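PDB 5MYP: aldehyde dehydrogenase from Trypanosoma brucei, which probably oxidises aldehydes to the corresponding carboxylic acids, using NAD+ as the electron acceptor. Local coordinates for residues A255-K269 against E364-E377. Residues are numbered along the deposited sequence; the frame is centred on the assembly and turned at random.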
ATOM      1  N   ALA A 255      10.901  -0.799 -29.827  1.00 16.10           N
ATOM      2  CA  ALA A 255      12.255  -0.235 -29.919  1.00 16.13           C
ATOM      3  C   ALA A 255      12.910  -0.012 -28.544  1.00 16.06           C
ATOM      4  O   ALA A 255      13.510   1.034 -28.291  1.00 15.98           O
ATOM      5  CB  ALA A 255      12.228   1.050 -30.733  1.00 16.06           C
ATOM      6  N   GLY A 256      12.763  -1.000 -27.661  1.00 16.03           N
ATOM      7  CA  GLY A 256      13.359  -0.966 -26.320  1.00 16.30           C
ATOM      8  C   GLY A 256      12.612  -0.175 -25.258  1.00 16.19           C
ATOM      9  O   GLY A 256      13.009  -0.190 -24.093  1.00 16.28           O
ATOM     10  N   GLN A 257      11.519   0.483 -25.643  1.00 16.36           N
ATOM     11  CA  GLN A 257      10.817   1.435 -24.778  1.00 16.40           C
ATOM     12  C   GLN A 257       9.742   0.708 -23.976  1.00 16.34           C
ATOM     13  O   GLN A 257       8.543   0.892 -24.185  1.00 16.63           O
ATOM     14  CB  GLN A 257      10.243   2.585 -25.616  1.00 16.44           C
ATOM     15  CG  GLN A 257      11.332   3.418 -26.289  1.00 16.46           C
ATOM     16  CD  GLN A 257      10.838   4.272 -27.439  1.00 16.49           C
ATOM     17  OE1 GLN A 257      10.991   5.492 -27.425  1.00 16.25           O
ATOM     18  NE2 GLN A 257      10.262   3.636 -28.448  1.00 16.56           N
ATOM     19  N   THR A 258      10.215  -0.128 -23.056  1.00 16.26           N
ATOM     20  CA  THR A 258       9.380  -0.947 -22.185  1.00 16.64           C
ATOM     21  C   THR A 258      10.019  -0.912 -20.796  1.00 16.65           C
ATOM     22  O   THR A 258      11.243  -1.050 -20.674  1.00 15.95           O
ATOM     23  CB  THR A 258       9.309  -2.410 -22.686  1.00 16.72           C
ATOM     24  OG1 THR A 258       8.997  -2.433 -24.088  1.00 17.09           O
ATOM     25  CG2 THR A 258       8.267  -3.223 -21.927  1.00 16.91           C
ATOM     26  N   CYS A 259       9.190  -0.741 -19.765  0.50 16.91           N
ATOM     27  CA  CYS A 259       9.658  -0.670 -18.374  0.50 17.21           C
ATOM     28  C   CYS A 259      10.305  -1.956 -17.861  0.50 16.72           C
ATOM     29  O   CYS A 259      11.043  -1.924 -16.874  0.50 16.86           O
ATOM     30  CB  CYS A 259       8.506  -0.276 -17.457  0.50 17.68           C
ATOM     31  SG  CYS A 259       8.098   1.479 -17.575  0.50 19.16           S
ATOM     32  N   ILE A 260      10.027  -3.074 -18.536  1.00 16.12           N
ATOM     33  CA  ILE A 260      10.604  -4.386 -18.214  1.00 15.75           C
ATOM     34  C   ILE A 260      11.484  -4.922 -19.360  1.00 15.43           C
ATOM     35  O   ILE A 260      11.775  -6.116 -19.428  1.00 15.21           O
ATOM     36  CB  ILE A 260       9.492  -5.403 -17.835  1.00 15.54           C
ATOM     37  CG1 ILE A 260       8.411  -5.505 -18.926  1.00 15.52           C
ATOM     38  CG2 ILE A 260       8.857  -5.016 -16.500  1.00 15.60           C
ATOM     39  CD1 ILE A 260       7.384  -6.588 -18.687  1.00 15.50           C
ATOM     40  N   ALA A 261      11.930  -4.038 -20.252  1.00 15.25           N
ATOM     41  CA  ALA A 261      12.852  -4.432 -21.319  1.00 14.95           C
ATOM     42  C   ALA A 261      14.184  -4.840 -20.695  1.00 14.69           C
ATOM     43  O   ALA A 261      14.543  -4.329 -19.638  1.00 14.09           O
ATOM     44  CB  ALA A 261      13.075  -3.295 -22.302  1.00 15.02           C
ATOM     45  N   PRO A 262      14.913  -5.772 -21.337  1.00 14.77           N
ATOM     46  CA  PRO A 262      16.280  -6.022 -20.885  1.00 14.65           C
ATOM     47  C   PRO A 262      17.110  -4.754 -21.077  1.00 14.28           C
ATOM     48  O   PRO A 262      17.273  -4.287 -22.201  1.00 14.44           O
ATOM     49  CB  PRO A 262      16.751  -7.179 -21.781  1.00 14.84           C
ATOM     50  CG  PRO A 262      15.853  -7.167 -22.962  1.00 15.06           C
ATOM     51  CD  PRO A 262      14.547  -6.592 -22.508  1.00 14.99           C
ATOM     52  N   ASP A 263      17.569  -4.171 -19.975  1.00 14.04           N
ATOM     53  CA  ASP A 263      18.269  -2.893 -20.017  1.00 13.89           C
ATOM     54  C   ASP A 263      19.738  -3.131 -20.332  1.00 13.84           C
ATOM     55  O   ASP A 263      20.282  -2.489 -21.225  1.00 13.95           O
ATOM     56  CB  ASP A 263      18.106  -2.137 -18.697  1.00 13.72           C
ATOM     57  CG  ASP A 263      18.729  -0.753 -18.735  1.00 13.77           C
ATOM     58  OD1 ASP A 263      19.960  -0.652 -18.539  1.00 13.71           O
ATOM     59  OD2 ASP A 263      17.995   0.232 -18.951  1.00 13.28           O
ATOM     60  N   TYR A 264      20.364  -4.036 -19.578  1.00 13.79           N
ATOM     61  CA  TYR A 264      21.750  -4.450 -19.810  1.00 13.76           C
ATOM     62  C   TYR A 264      21.948  -5.921 -19.462  1.00 14.09           C
ATOM     63  O   TYR A 264      21.105  -6.526 -18.795  1.00 14.15           O
ATOM     64  CB  TYR A 264      22.722  -3.586 -19.004  1.00 13.52           C
ATOM     65  CG  TYR A 264      22.618  -3.723 -17.494  1.00 13.31           C
ATOM     66  CD1 TYR A 264      21.675  -2.996 -16.774  1.00 13.20           C
ATOM     67  CD2 TYR A 264      23.476  -4.565 -16.785  1.00 13.20           C
ATOM     68  CE1 TYR A 264      21.580  -3.106 -15.392  1.00 13.11           C
ATOM     69  CE2 TYR A 264      23.390  -4.679 -15.400  1.00 13.22           C
ATOM     70  CZ  TYR A 264      22.442  -3.944 -14.709  1.00 13.03           C
ATOM     71  OH  TYR A 264      22.346  -4.052 -13.339  1.00 12.69           O
ATOM     72  N   VAL A 265      23.071  -6.475 -19.916  1.00 14.43           N
ATOM     73  CA  VAL A 265      23.422  -7.880 -19.695  1.00 14.67           C
ATOM     74  C   VAL A 265      24.681  -7.976 -18.825  1.00 14.71           C
ATOM     75  O   VAL A 265      25.625  -7.201 -19.000  1.00 14.58           O
ATOM     76  CB  VAL A 265      23.666  -8.617 -21.036  1.00 15.00           C
ATOM     77  CG1 VAL A 265      24.099 -10.060 -20.804  1.00 15.14           C
ATOM     78  CG2 VAL A 265      22.416  -8.581 -21.910  1.00 15.24           C
ATOM     79  N   VAL A 266      24.670  -8.919 -17.881  1.00 14.69           N
ATOM     80  CA  VAL A 266      25.859  -9.313 -17.127  1.00 14.96           C
ATOM     81  C   VAL A 266      26.104 -10.779 -17.469  1.00 15.19           C
ATOM     82  O   VAL A 266      25.368 -11.661 -17.014  1.00 14.83           O
ATOM     83  CB  VAL A 266      25.686  -9.129 -15.602  1.00 15.21           C
ATOM     84  CG1 VAL A 266      27.012  -9.363 -14.884  1.00 15.40           C
ATOM     85  CG2 VAL A 266      25.147  -7.738 -15.286  1.00 15.30           C
ATOM     86  N   VAL A 267      27.128 -11.034 -18.285  1.00 15.37           N
ATOM     87  CA  VAL A 267      27.387 -12.375 -18.827  1.00 15.87           C
ATOM     88  C   VAL A 267      28.673 -12.952 -18.228  1.00 16.45           C
ATOM     89  O   VAL A 267      29.630 -12.218 -17.986  1.00 16.33           O
ATOM     90  CB  VAL A 267      27.426 -12.382 -20.382  1.00 15.82           C
ATOM     91  CG1 VAL A 267      28.490 -11.446 -20.940  1.00 15.92           C
ATOM     92  CG2 VAL A 267      27.609 -13.797 -20.924  1.00 15.99           C
ATOM     93  N   GLU A 268      28.692 -14.259 -17.983  1.00 17.04           N
ATOM     94  CA  GLU A 268      29.893 -14.911 -17.462  1.00 17.96           C
ATOM     95  C   GLU A 268      31.020 -14.712 -18.484  1.00 18.27           C
ATOM     96  O   GLU A 268      30.800 -14.854 -19.690  1.00 17.83           O
ATOM     97  CB  GLU A 268      29.635 -16.397 -17.176  1.00 18.35           C
ATOM     98  CG  GLU A 268      30.643 -17.058 -16.236  1.00 18.83           C
ATOM     99  CD  GLU A 268      31.931 -17.510 -16.917  1.00 19.31           C
ATOM    100  OE1 GLU A 268      31.934 -17.740 -18.147  1.00 19.51           O
ATOM    101  OE2 GLU A 268      32.953 -17.646 -16.217  1.00 19.59           O
ATOM    102  N   LYS A 269      32.202 -14.363 -17.979  1.00 18.91           N
ATOM    103  CA  LYS A 269      33.358 -13.916 -18.787  1.00 19.90           C
ATOM    104  C   LYS A 269      33.618 -14.759 -20.049  1.00 19.46           C
ATOM    105  O   LYS A 269      33.810 -14.216 -21.139  1.00 18.94           O
ATOM    106  CB  LYS A 269      34.609 -13.904 -17.900  1.00 21.14           C
ATOM    107  CG  LYS A 269      35.831 -13.200 -18.473  1.00 22.58           C
ATOM    108  CD  LYS A 269      37.019 -13.313 -17.521  1.00 23.33           C
ATOM    109  CE  LYS A 269      37.456 -14.762 -17.308  1.00 24.50           C
ATOM    110  NZ  LYS A 269      38.859 -14.900 -16.824  1.00 25.25           N
ATOM    111  N   GLU A 364      21.623   5.383 -15.961  1.00 20.98           N
ATOM    112  CA  GLU A 364      20.217   5.713 -16.196  1.00 21.16           C
ATOM    113  C   GLU A 364      19.491   4.558 -16.889  1.00 20.09           C
ATOM    114  O   GLU A 364      20.112   3.753 -17.583  1.00 19.68           O
ATOM    115  CB  GLU A 364      20.114   6.963 -17.074  1.00 22.47           C
ATOM    116  CG  GLU A 364      20.860   8.185 -16.542  1.00 23.54           C
ATOM    117  CD  GLU A 364      20.832   9.368 -17.499  1.00 24.81           C
ATOM    118  OE1 GLU A 364      20.027   9.371 -18.458  1.00 26.30           O
ATOM    119  OE2 GLU A 364      21.626  10.311 -17.300  1.00 25.72           O
ATOM    120  N   GLU A 365      18.175   4.490 -16.690  1.00 19.04           N
ATOM    121  CA  GLU A 365      17.315   3.586 -17.458  1.00 18.47           C
ATOM    122  C   GLU A 365      17.443   3.953 -18.930  1.00 17.52           C
ATOM    123  O   GLU A 365      17.196   5.097 -19.306  1.00 16.99           O
ATOM    124  CB  GLU A 365      15.851   3.709 -17.017  1.00 18.99           C
ATOM    125  CG  GLU A 365      14.862   2.869 -17.823  1.00 19.53           C
ATOM    126  CD  GLU A 365      13.414   3.048 -17.380  1.00 19.97           C
ATOM    127  OE1 GLU A 365      13.054   4.154 -16.924  1.00 21.18           O
ATOM    128  OE2 GLU A 365      12.629   2.077 -17.482  1.00 19.61           O
ATOM    129  N   ILE A 366      17.825   2.986 -19.755  1.00 16.41           N
ATOM    130  CA  ILE A 366      18.087   3.250 -21.168  1.00 16.19           C
ATOM    131  C   ILE A 366      16.777   3.548 -21.903  1.00 16.12           C
ATOM    132  O   ILE A 366      16.649   4.590 -22.562  1.00 15.73           O
ATOM    133  CB  ILE A 366      18.881   2.090 -21.811  1.00 16.06           C
ATOM    134  CG1 ILE A 366      20.269   2.011 -21.155  1.00 16.00           C
ATOM    135  CG2 ILE A 366      19.004   2.283 -23.320  1.00 16.16           C
ATOM    136  CD1 ILE A 366      21.149   0.884 -21.636  1.00 15.95           C
ATOM    137  N   PHE A 367      15.807   2.642 -21.764  1.00 16.14           N
ATOM    138  CA  PHE A 367      14.482   2.795 -22.371  1.00 16.08           C
ATOM    139  C   PHE A 367      14.610   3.008 -23.882  1.00 15.78           C
ATOM    140  O   PHE A 367      14.042   3.935 -24.461  1.00 15.49           O
ATOM    141  CB  PHE A 367      13.710   3.932 -21.685  1.00 16.56           C
ATOM    142  CG  PHE A 367      12.233   3.697 -21.608  1.00 16.76           C
ATOM    143  CD1 PHE A 367      11.720   2.778 -20.705  1.00 16.99           C
ATOM    144  CD2 PHE A 367      11.352   4.391 -22.430  1.00 17.02           C
ATOM    145  CE1 PHE A 367      10.355   2.546 -20.627  1.00 17.19           C
ATOM    146  CE2 PHE A 367       9.984   4.165 -22.344  1.00 17.03           C
ATOM    147  CZ  PHE A 367       9.487   3.243 -21.447  1.00 17.04           C
ATOM    148  N   GLY A 368      15.388   2.132 -24.505  1.00 15.72           N
ATOM    149  CA  GLY A 368      15.698   2.251 -25.919  1.00 15.75           C
ATOM    150  C   GLY A 368      16.510   1.078 -26.438  1.00 15.85           C
ATOM    151  O   GLY A 368      16.784   0.138 -25.694  1.00 15.86           O
ATOM    152  N   PRO A 369      16.906   1.124 -27.720  1.00 15.89           N
ATOM    153  CA  PRO A 369      17.583  -0.017 -28.348  1.00 16.17           C
ATOM    154  C   PRO A 369      19.060  -0.286 -27.972  1.00 16.34           C
ATOM    155  O   PRO A 369      19.685  -1.128 -28.616  1.00 16.90           O
ATOM    156  CB  PRO A 369      17.470   0.304 -29.851  1.00 16.13           C
ATOM    157  CG  PRO A 369      16.367   1.298 -29.954  1.00 16.05           C
ATOM    158  CD  PRO A 369      16.516   2.127 -28.726  1.00 16.00           C
ATOM    159  N   ILE A 370      19.609   0.381 -26.954  1.00 16.24           N
ATOM    160  CA  ILE A 370      21.005   0.173 -26.555  1.00 16.15           C
ATOM    161  C   ILE A 370      21.081  -0.914 -25.479  1.00 15.89           C
ATOM    162  O   ILE A 370      20.394  -0.825 -24.461  1.00 15.73           O
ATOM    163  CB  ILE A 370      21.657   1.472 -26.019  1.00 16.48           C
ATOM    164  CG1 ILE A 370      21.422   2.655 -26.977  1.00 16.49           C
ATOM    165  CG2 ILE A 370      23.143   1.263 -25.743  1.00 16.61           C
ATOM    166  CD1 ILE A 370      21.819   2.410 -28.419  1.00 16.75           C
ATOM    167  N   LEU A 371      21.923  -1.924 -25.714  1.00 15.23           N
ATOM    168  CA  LEU A 371      22.122  -3.034 -24.783  1.00 15.19           C
ATOM    169  C   LEU A 371      23.602  -3.154 -24.384  1.00 15.09           C
ATOM    170  O   LEU A 371      24.395  -3.781 -25.098  1.00 14.75           O
ATOM    171  CB  LEU A 371      21.633  -4.349 -25.404  1.00 15.23           C
ATOM    172  CG  LEU A 371      21.533  -5.566 -24.476  1.00 15.39           C
ATOM    173  CD1 LEU A 371      20.380  -5.419 -23.490  1.00 15.58           C
ATOM    174  CD2 LEU A 371      21.357  -6.847 -25.286  1.00 15.66           C
ATOM    175  N   PRO A 372      23.985  -2.541 -23.248  1.00 15.23           N
ATOM    176  CA  PRO A 372      25.312  -2.775 -22.677  1.00 15.53           C
ATOM    177  C   PRO A 372      25.515  -4.225 -22.252  1.00 15.80           C
ATOM    178  O   PRO A 372      24.591  -4.848 -21.721  1.00 15.61           O
ATOM    179  CB  PRO A 372      25.328  -1.863 -21.445  1.00 15.42           C
ATOM    180  CG  PRO A 372      24.360  -0.785 -21.768  1.00 15.34           C
ATOM    181  CD  PRO A 372      23.266  -1.484 -22.515  1.00 15.37           C
ATOM    182  N   VAL A 373      26.716  -4.744 -22.496  1.00 16.34           N
ATOM    183  CA  VAL A 373      27.103  -6.087 -22.088  1.00 16.61           C
ATOM    184  C   VAL A 373      28.306  -5.967 -21.154  1.00 17.34           C
ATOM    185  O   VAL A 373      29.384  -5.522 -21.565  1.00 17.12           O
ATOM    186  CB  VAL A 373      27.446  -6.968 -23.310  1.00 16.76           C
ATOM    187  CG1 VAL A 373      27.972  -8.334 -22.879  1.00 16.70           C
ATOM    188  CG2 VAL A 373      26.224  -7.131 -24.206  1.00 16.70           C
ATOM    189  N   LEU A 374      28.100  -6.349 -19.895  1.00 17.73           N
ATOM    190  CA  LEU A 374      29.150  -6.385 -18.879  1.00 18.17           C
ATOM    191  C   LEU A 374      29.483  -7.841 -18.580  1.00 18.38           C
ATOM    192  O   LEU A 374      28.672  -8.726 -18.844  1.00 17.70           O
ATOM    193  CB  LEU A 374      28.686  -5.680 -17.599  1.00 18.52           C
ATOM    194  CG  LEU A 374      28.587  -4.149 -17.635  1.00 18.86           C
ATOM    195  CD1 LEU A 374      27.419  -3.664 -18.487  1.00 19.16           C
ATOM    196  CD2 LEU A 374      28.473  -3.604 -16.219  1.00 19.13           C
ATOM    197  N   THR A 375      30.677  -8.087 -18.043  1.00 19.10           N
ATOM    198  CA  THR A 375      31.089  -9.446 -17.683  1.00 19.69           C
ATOM    199  C   THR A 375      31.232  -9.609 -16.179  1.00 20.18           C
ATOM    200  O   THR A 375      31.401  -8.631 -15.453  1.00 20.01           O
ATOM    201  CB  THR A 375      32.402  -9.869 -18.378  1.00 20.06           C
ATOM    202  OG1 THR A 375      33.459  -8.969 -18.025  1.00 20.49           O
ATOM    203  CG2 THR A 375      32.225  -9.883 -19.885  1.00 20.11           C
ATOM    204  N   TYR A 376      31.132 -10.859 -15.729  1.00 20.92           N
ATOM    205  CA  TYR A 376      31.390 -11.235 -14.344  1.00 21.77           C
ATOM    206  C   TYR A 376      32.253 -12.500 -14.305  1.00 23.38           C
ATOM    207  O   TYR A 376      32.257 -13.282 -15.258  1.00 22.91           O
ATOM    208  CB  TYR A 376      30.066 -11.454 -13.589  1.00 21.16           C
ATOM    209  CG  TYR A 376      29.428 -12.823 -13.768  1.00 20.45           C
ATOM    210  CD1 TYR A 376      29.808 -13.900 -12.964  1.00 20.31           C
ATOM    211  CD2 TYR A 376      28.431 -13.036 -14.721  1.00 19.95           C
ATOM    212  CE1 TYR A 376      29.234 -15.154 -13.120  1.00 20.22           C
ATOM    213  CE2 TYR A 376      27.843 -14.284 -14.877  1.00 19.82           C
ATOM    214  CZ  TYR A 376      28.248 -15.337 -14.073  1.00 20.06           C
ATOM    215  OH  TYR A 376      27.675 -16.576 -14.216  1.00 20.26           O
ATOM    216  N   GLU A 377      32.977 -12.679 -13.200  1.00 25.91           N
ATOM    217  CA  GLU A 377      33.706 -13.921 -12.909  1.00 28.19           C
ATOM    218  C   GLU A 377      33.080 -14.720 -11.761  1.00 29.01           C
ATOM    219  O   GLU A 377      33.009 -15.948 -11.831  1.00 30.46           O
ATOM    220  CB  GLU A 377      35.172 -13.612 -12.600  1.00 29.75           C
ATOM    221  CG  GLU A 377      35.958 -13.152 -13.823  1.00 30.84           C
ATOM    222  CD  GLU A 377      37.435 -12.938 -13.526  1.00 31.83           C
ATOM    223  OE1 GLU A 377      38.036 -13.771 -12.815  1.00 32.81           O
ATOM    224  OE2 GLU A 377      38.004 -11.938 -14.017  1.00 33.62           O
TER
HETATM  225  O   HOH W   1      15.574  -0.595 -23.019  1.00 11.44           O
HETATM  226  O   HOH W   2      13.305  -0.131 -18.967  1.00 14.76           O
HETATM  227  O   HOH W   3      15.651   0.182 -20.299  1.00 12.02           O
HETATM  228  O   HOH W   4      32.954 -17.912 -13.646  1.00 26.95           O
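The Phe-367 ring lies with one face against the backbone of Gln-257 and Thr-258, at the loop that carries Cys-259, the predicted catalytic cysteine. A flat, apolar ring suits this place because it can spread over a stretch of main chain. Its CE1 comes within 3.6 Å of Cys-259 N, while CE2 lies 3.6 Å from Gln-257 CB. Next to the ring Gly-256, at a positive phi (81°), passes close to Gly-368, their CA atoms 4.0 Å apart, and glycine suits both the phi and the close passage; one water joins Gly-256 O to Gly-368 N.

Asp-263 can be followed outward. From CB, CG anti to the backbone N (chi1 -176°) brings the carboxylate up to Ile-366. CG lies 4.0 Å from Ile-366 CG1. At the tip, OD2 accepts a nearly straight bond from Ile-366 N (2.9 Å) on its syn lone pair and takes a second from a water that also binds Phe-367 N. OD1 lies near Ile-366 CD1 and forms a salt bridge with Lys-227.

Beyond it, strand 264-268 lies between parallel strands 229-232 and 370-376, and 346-353 flanks 370-376 on its other side. Val-265 gives its N-H to Pro-372 O and receives Leu-374 N on its own carbonyl; Val-267 repeats the pattern with Leu-374 and Tyr-376. Pro-372, having no N-H, leaves the buried Asp-263 O facing its CD (3.4 Å) without a hydrogen-bond partner. Val-267 CG1 packs 3.7 Å from Val-373 CG1, and the Tyr-376 ring lies across Glu-268, whose CA sits over its face.

The chemistry thus differs along the contact: ordinary sheet bonds anchor one end, whereas a buried carboxylate, waters and an aromatic ring tie the loop of the predicted nucleophile to residues 365-368.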